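Local atomic coordinates of DNA repair protein RAD7 (Saccharomyces cerevisiae, PDB entry 5ZB2), a protein that is a component of the global genome repair complex, with RAD16 and ABF1, which promotes nucleotide excision repair of nontranscribing DNA. Residues A[250-262]-A[279-291]. Residues are numbered along the deposited sequence; the frame is centred on the assembly and turned at random.
Sequences TDSMIINGLTAFI and ITTDSLSYFFSKV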
# COMPACT_ATOMS: atom_id res chain seq x y z
N THR A 250 -44.86 -17.06 10.62
CA THR A 250 -45.94 -18.03 10.68
C THR A 250 -46.72 -18.03 9.37
O THR A 250 -46.41 -17.29 8.43
CB THR A 250 -46.90 -17.73 11.85
OG1 THR A 250 -47.66 -16.56 11.54
CG2 THR A 250 -46.12 -17.49 13.14
N ASP A 251 -47.77 -18.85 9.33
CA ASP A 251 -48.62 -18.91 8.14
C ASP A 251 -49.17 -17.53 7.78
O ASP A 251 -49.50 -17.28 6.61
CB ASP A 251 -49.78 -19.89 8.37
CG ASP A 251 -49.35 -21.34 8.26
OD1 ASP A 251 -48.19 -21.60 7.85
OD2 ASP A 251 -50.18 -22.23 8.57
N SER A 252 -49.27 -16.63 8.76
CA SER A 252 -49.75 -15.28 8.48
C SER A 252 -48.94 -14.63 7.37
O SER A 252 -49.49 -14.00 6.46
CB SER A 252 -49.70 -14.44 9.75
OG SER A 252 -50.02 -13.09 9.47
N MET A 253 -47.61 -14.76 7.44
CA MET A 253 -46.76 -14.25 6.37
C MET A 253 -47.12 -14.90 5.04
O MET A 253 -47.07 -14.25 3.99
CB MET A 253 -45.29 -14.49 6.71
CG MET A 253 -44.31 -13.89 5.72
SD MET A 253 -43.92 -14.95 4.31
CE MET A 253 -42.85 -16.17 5.09
N ILE A 254 -47.49 -16.18 5.07
CA ILE A 254 -47.80 -16.90 3.84
C ILE A 254 -49.16 -16.45 3.30
O ILE A 254 -49.32 -16.21 2.10
CB ILE A 254 -47.78 -18.42 4.08
CG1 ILE A 254 -46.44 -18.87 4.67
CG2 ILE A 254 -48.11 -19.17 2.79
CD1 ILE A 254 -45.25 -18.68 3.74
N ILE A 255 -50.16 -16.36 4.18
CA ILE A 255 -51.52 -16.07 3.74
C ILE A 255 -51.67 -14.58 3.43
O ILE A 255 -52.22 -14.21 2.39
CB ILE A 255 -52.52 -16.52 4.82
CG1 ILE A 255 -52.36 -18.02 5.11
CG2 ILE A 255 -53.96 -16.21 4.39
CD1 ILE A 255 -52.51 -18.92 3.89
N ASN A 256 -51.20 -13.72 4.33
CA ASN A 256 -51.42 -12.29 4.20
C ASN A 256 -50.29 -11.56 3.48
O ASN A 256 -50.46 -10.38 3.14
CB ASN A 256 -51.60 -11.67 5.59
CG ASN A 256 -52.71 -12.35 6.38
OD1 ASN A 256 -52.48 -12.88 7.47
ND2 ASN A 256 -53.91 -12.34 5.83
N GLY A 257 -49.17 -12.23 3.22
CA GLY A 257 -48.04 -11.60 2.55
C GLY A 257 -47.77 -12.16 1.17
O GLY A 257 -48.01 -11.49 0.16
N LEU A 258 -47.26 -13.40 1.11
CA LEU A 258 -46.90 -13.99 -0.18
C LEU A 258 -48.11 -14.11 -1.09
O LEU A 258 -48.07 -13.68 -2.25
CB LEU A 258 -46.27 -15.37 0.03
CG LEU A 258 -44.84 -15.41 0.59
CD1 LEU A 258 -44.41 -16.86 0.76
CD2 LEU A 258 -43.87 -14.67 -0.32
N THR A 259 -49.20 -14.71 -0.60
CA THR A 259 -50.35 -14.94 -1.47
C THR A 259 -50.99 -13.62 -1.90
O THR A 259 -51.53 -13.53 -3.01
CB THR A 259 -51.38 -15.82 -0.77
OG1 THR A 259 -50.75 -17.02 -0.32
CG2 THR A 259 -52.51 -16.17 -1.72
N ALA A 260 -50.94 -12.60 -1.04
CA ALA A 260 -51.56 -11.33 -1.37
C ALA A 260 -50.80 -10.59 -2.47
O ALA A 260 -51.42 -10.03 -3.38
CB ALA A 260 -51.65 -10.45 -0.12
N PHE A 261 -49.47 -10.60 -2.42
CA PHE A 261 -48.67 -9.65 -3.17
C PHE A 261 -47.73 -10.27 -4.20
O PHE A 261 -47.01 -9.52 -4.87
CB PHE A 261 -47.86 -8.78 -2.21
CG PHE A 261 -48.70 -8.00 -1.24
CD1 PHE A 261 -49.58 -7.03 -1.69
CD2 PHE A 261 -48.60 -8.23 0.12
CE1 PHE A 261 -50.35 -6.31 -0.80
CE2 PHE A 261 -49.37 -7.51 1.01
CZ PHE A 261 -50.24 -6.55 0.55
N ILE A 262 -47.71 -11.59 -4.35
CA ILE A 262 -46.92 -12.22 -5.41
C ILE A 262 -47.83 -12.43 -6.61
O ILE A 262 -48.89 -13.05 -6.47
CB ILE A 262 -46.30 -13.55 -4.95
CG1 ILE A 262 -45.33 -13.33 -3.78
CG2 ILE A 262 -45.59 -14.24 -6.11
CD1 ILE A 262 -44.07 -12.56 -4.13
N ILE A 279 -44.39 -22.65 9.82
CA ILE A 279 -45.11 -22.66 8.56
C ILE A 279 -45.65 -24.06 8.29
O ILE A 279 -44.92 -25.06 8.38
CB ILE A 279 -44.19 -22.19 7.42
CG1 ILE A 279 -43.78 -20.73 7.68
CG2 ILE A 279 -44.88 -22.35 6.07
CD1 ILE A 279 -42.91 -20.11 6.60
N THR A 280 -46.93 -24.15 7.94
CA THR A 280 -47.62 -25.42 7.79
C THR A 280 -47.65 -25.85 6.32
O THR A 280 -47.47 -25.06 5.40
CB THR A 280 -49.05 -25.35 8.32
OG1 THR A 280 -49.83 -24.49 7.48
CG2 THR A 280 -49.06 -24.81 9.75
N THR A 281 -47.91 -27.15 6.13
CA THR A 281 -48.12 -27.68 4.79
C THR A 281 -49.30 -27.01 4.11
O THR A 281 -49.28 -26.76 2.90
CB THR A 281 -48.35 -29.19 4.88
OG1 THR A 281 -47.28 -29.80 5.61
CG2 THR A 281 -48.44 -29.81 3.49
N ASP A 282 -50.34 -26.70 4.88
CA ASP A 282 -51.57 -26.14 4.31
C ASP A 282 -51.32 -24.78 3.68
O ASP A 282 -51.74 -24.52 2.55
CB ASP A 282 -52.63 -26.05 5.40
CG ASP A 282 -52.98 -27.41 5.99
OD1 ASP A 282 -53.05 -28.39 5.22
OD2 ASP A 282 -53.18 -27.49 7.22
N SER A 283 -50.63 -23.89 4.40
CA SER A 283 -50.45 -22.53 3.89
C SER A 283 -49.66 -22.54 2.58
O SER A 283 -50.01 -21.82 1.64
CB SER A 283 -49.76 -21.66 4.93
OG SER A 283 -48.40 -22.03 5.12
N LEU A 284 -48.60 -23.35 2.50
CA LEU A 284 -47.78 -23.36 1.29
C LEU A 284 -48.51 -24.02 0.13
O LEU A 284 -48.38 -23.58 -1.02
CB LEU A 284 -46.45 -24.06 1.56
CG LEU A 284 -45.45 -23.30 2.44
CD1 LEU A 284 -44.14 -24.06 2.52
CD2 LEU A 284 -45.18 -21.88 1.94
N SER A 285 -49.29 -25.07 0.41
CA SER A 285 -50.12 -25.65 -0.64
C SER A 285 -51.10 -24.61 -1.16
O SER A 285 -51.26 -24.43 -2.38
CB SER A 285 -50.88 -26.87 -0.11
OG SER A 285 -49.99 -27.93 0.20
N TYR A 286 -51.75 -23.89 -0.25
CA TYR A 286 -52.68 -22.83 -0.63
C TYR A 286 -52.01 -21.80 -1.52
O TYR A 286 -52.58 -21.37 -2.53
CB TYR A 286 -53.24 -22.19 0.65
CG TYR A 286 -53.98 -20.88 0.49
CD1 TYR A 286 -55.33 -20.87 0.14
CD2 TYR A 286 -53.36 -19.67 0.73
CE1 TYR A 286 -56.02 -19.68 0.02
CE2 TYR A 286 -54.04 -18.48 0.61
CZ TYR A 286 -55.37 -18.49 0.26
OH TYR A 286 -56.06 -17.31 0.14
N PHE A 287 -50.77 -21.44 -1.20
CA PHE A 287 -50.08 -20.40 -1.95
C PHE A 287 -49.61 -20.91 -3.31
O PHE A 287 -49.75 -20.22 -4.33
CB PHE A 287 -48.89 -19.88 -1.15
CG PHE A 287 -47.95 -19.04 -1.94
CD1 PHE A 287 -48.34 -17.80 -2.42
CD2 PHE A 287 -46.66 -19.47 -2.20
CE1 PHE A 287 -47.47 -17.02 -3.16
CE2 PHE A 287 -45.78 -18.69 -2.93
CZ PHE A 287 -46.19 -17.47 -3.41
N PHE A 288 -49.05 -22.12 -3.35
CA PHE A 288 -48.49 -22.63 -4.60
C PHE A 288 -49.57 -22.89 -5.64
O PHE A 288 -49.33 -22.72 -6.84
CB PHE A 288 -47.69 -23.91 -4.34
CG PHE A 288 -46.36 -23.67 -3.65
CD1 PHE A 288 -45.60 -22.55 -3.93
CD2 PHE A 288 -45.89 -24.58 -2.73
CE1 PHE A 288 -44.38 -22.35 -3.30
CE2 PHE A 288 -44.67 -24.38 -2.09
CZ PHE A 288 -43.92 -23.27 -2.37
N SER A 289 -50.77 -23.31 -5.22
CA SER A 289 -51.82 -23.56 -6.20
C SER A 289 -52.30 -22.27 -6.86
O SER A 289 -52.86 -22.33 -7.96
CB SER A 289 -53.00 -24.28 -5.54
OG SER A 289 -53.72 -23.41 -4.69
N LYS A 290 -52.08 -21.12 -6.23
CA LYS A 290 -52.54 -19.86 -6.79
C LYS A 290 -51.61 -19.34 -7.88
O LYS A 290 -52.07 -18.74 -8.85
CB LYS A 290 -52.68 -18.82 -5.68
CG LYS A 290 -53.06 -17.43 -6.17
CD LYS A 290 -53.08 -16.43 -5.04
CE LYS A 290 -53.66 -15.10 -5.49
NZ LYS A 290 -52.83 -14.46 -6.55
N VAL A 291 -50.31 -19.55 -7.73
CA VAL A 291 -49.32 -18.91 -8.59
C VAL A 291 -48.68 -19.94 -9.51
O VAL A 291 -48.76 -21.15 -9.28
CB VAL A 291 -48.25 -18.16 -7.77
CG1 VAL A 291 -48.90 -17.14 -6.86
CG2 VAL A 291 -47.41 -19.15 -6.96
O HOH W 1 -51.76 -11.77 -6.96
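Phe287 and Ile254 form the apolar centre, with Ile254 CG2 packed on Phe287 CB (4.1 Å). Leu258 CB lies over one face of the Phe287 ring, 4.0 Å from its centroid, in a CH-pi contact. Val291 CG2, of the same segment, lies over the opposite face near the rim. Ile262 CB and Thr259 OG1 meet the ring at its edge. Thr259 OG1 also donates to Ile254 O, so this buried hydroxyl is satisfied. Ile254 CD1 reaches Leu284 CD2 at 3.7 Å and touches Ile279 CD1. Further out, Ile255 CD1 packs on Tyr286 CD2 at 3.4 Å. With OG1 anti to the carbonyl carbon (chi1 -54°), the Thr259 methyl CG2 meets the Tyr286 ring and Lys290 CD. A water links Lys290 NZ to Ile262 O.

At the N-terminal edge, the Asp251 carboxylate takes three bonds. OD1 accepts from Thr280 N at 2.8 Å on its syn lone pair, and from Ser283 OG above the carboxylate plane. OD2 accepts from Thr280 OG1, which also caps helix 281-290 by accepting from Ser283 N. Replacing Asp251 with alanine is likely to leave Thr280 N, Thr280 OG1 and Ser283 OG without this acceptor.

The helices run nearly parallel (13°, axes 9.3 Å apart) in the leucine-rich repeat solenoid, in the protein's C-terminal portion. Strand 270-272, in the connection, runs parallel between strands 240-244 and 298-300. Helix 224-234 packs against helix 251-261, and 309-320 against 281-290.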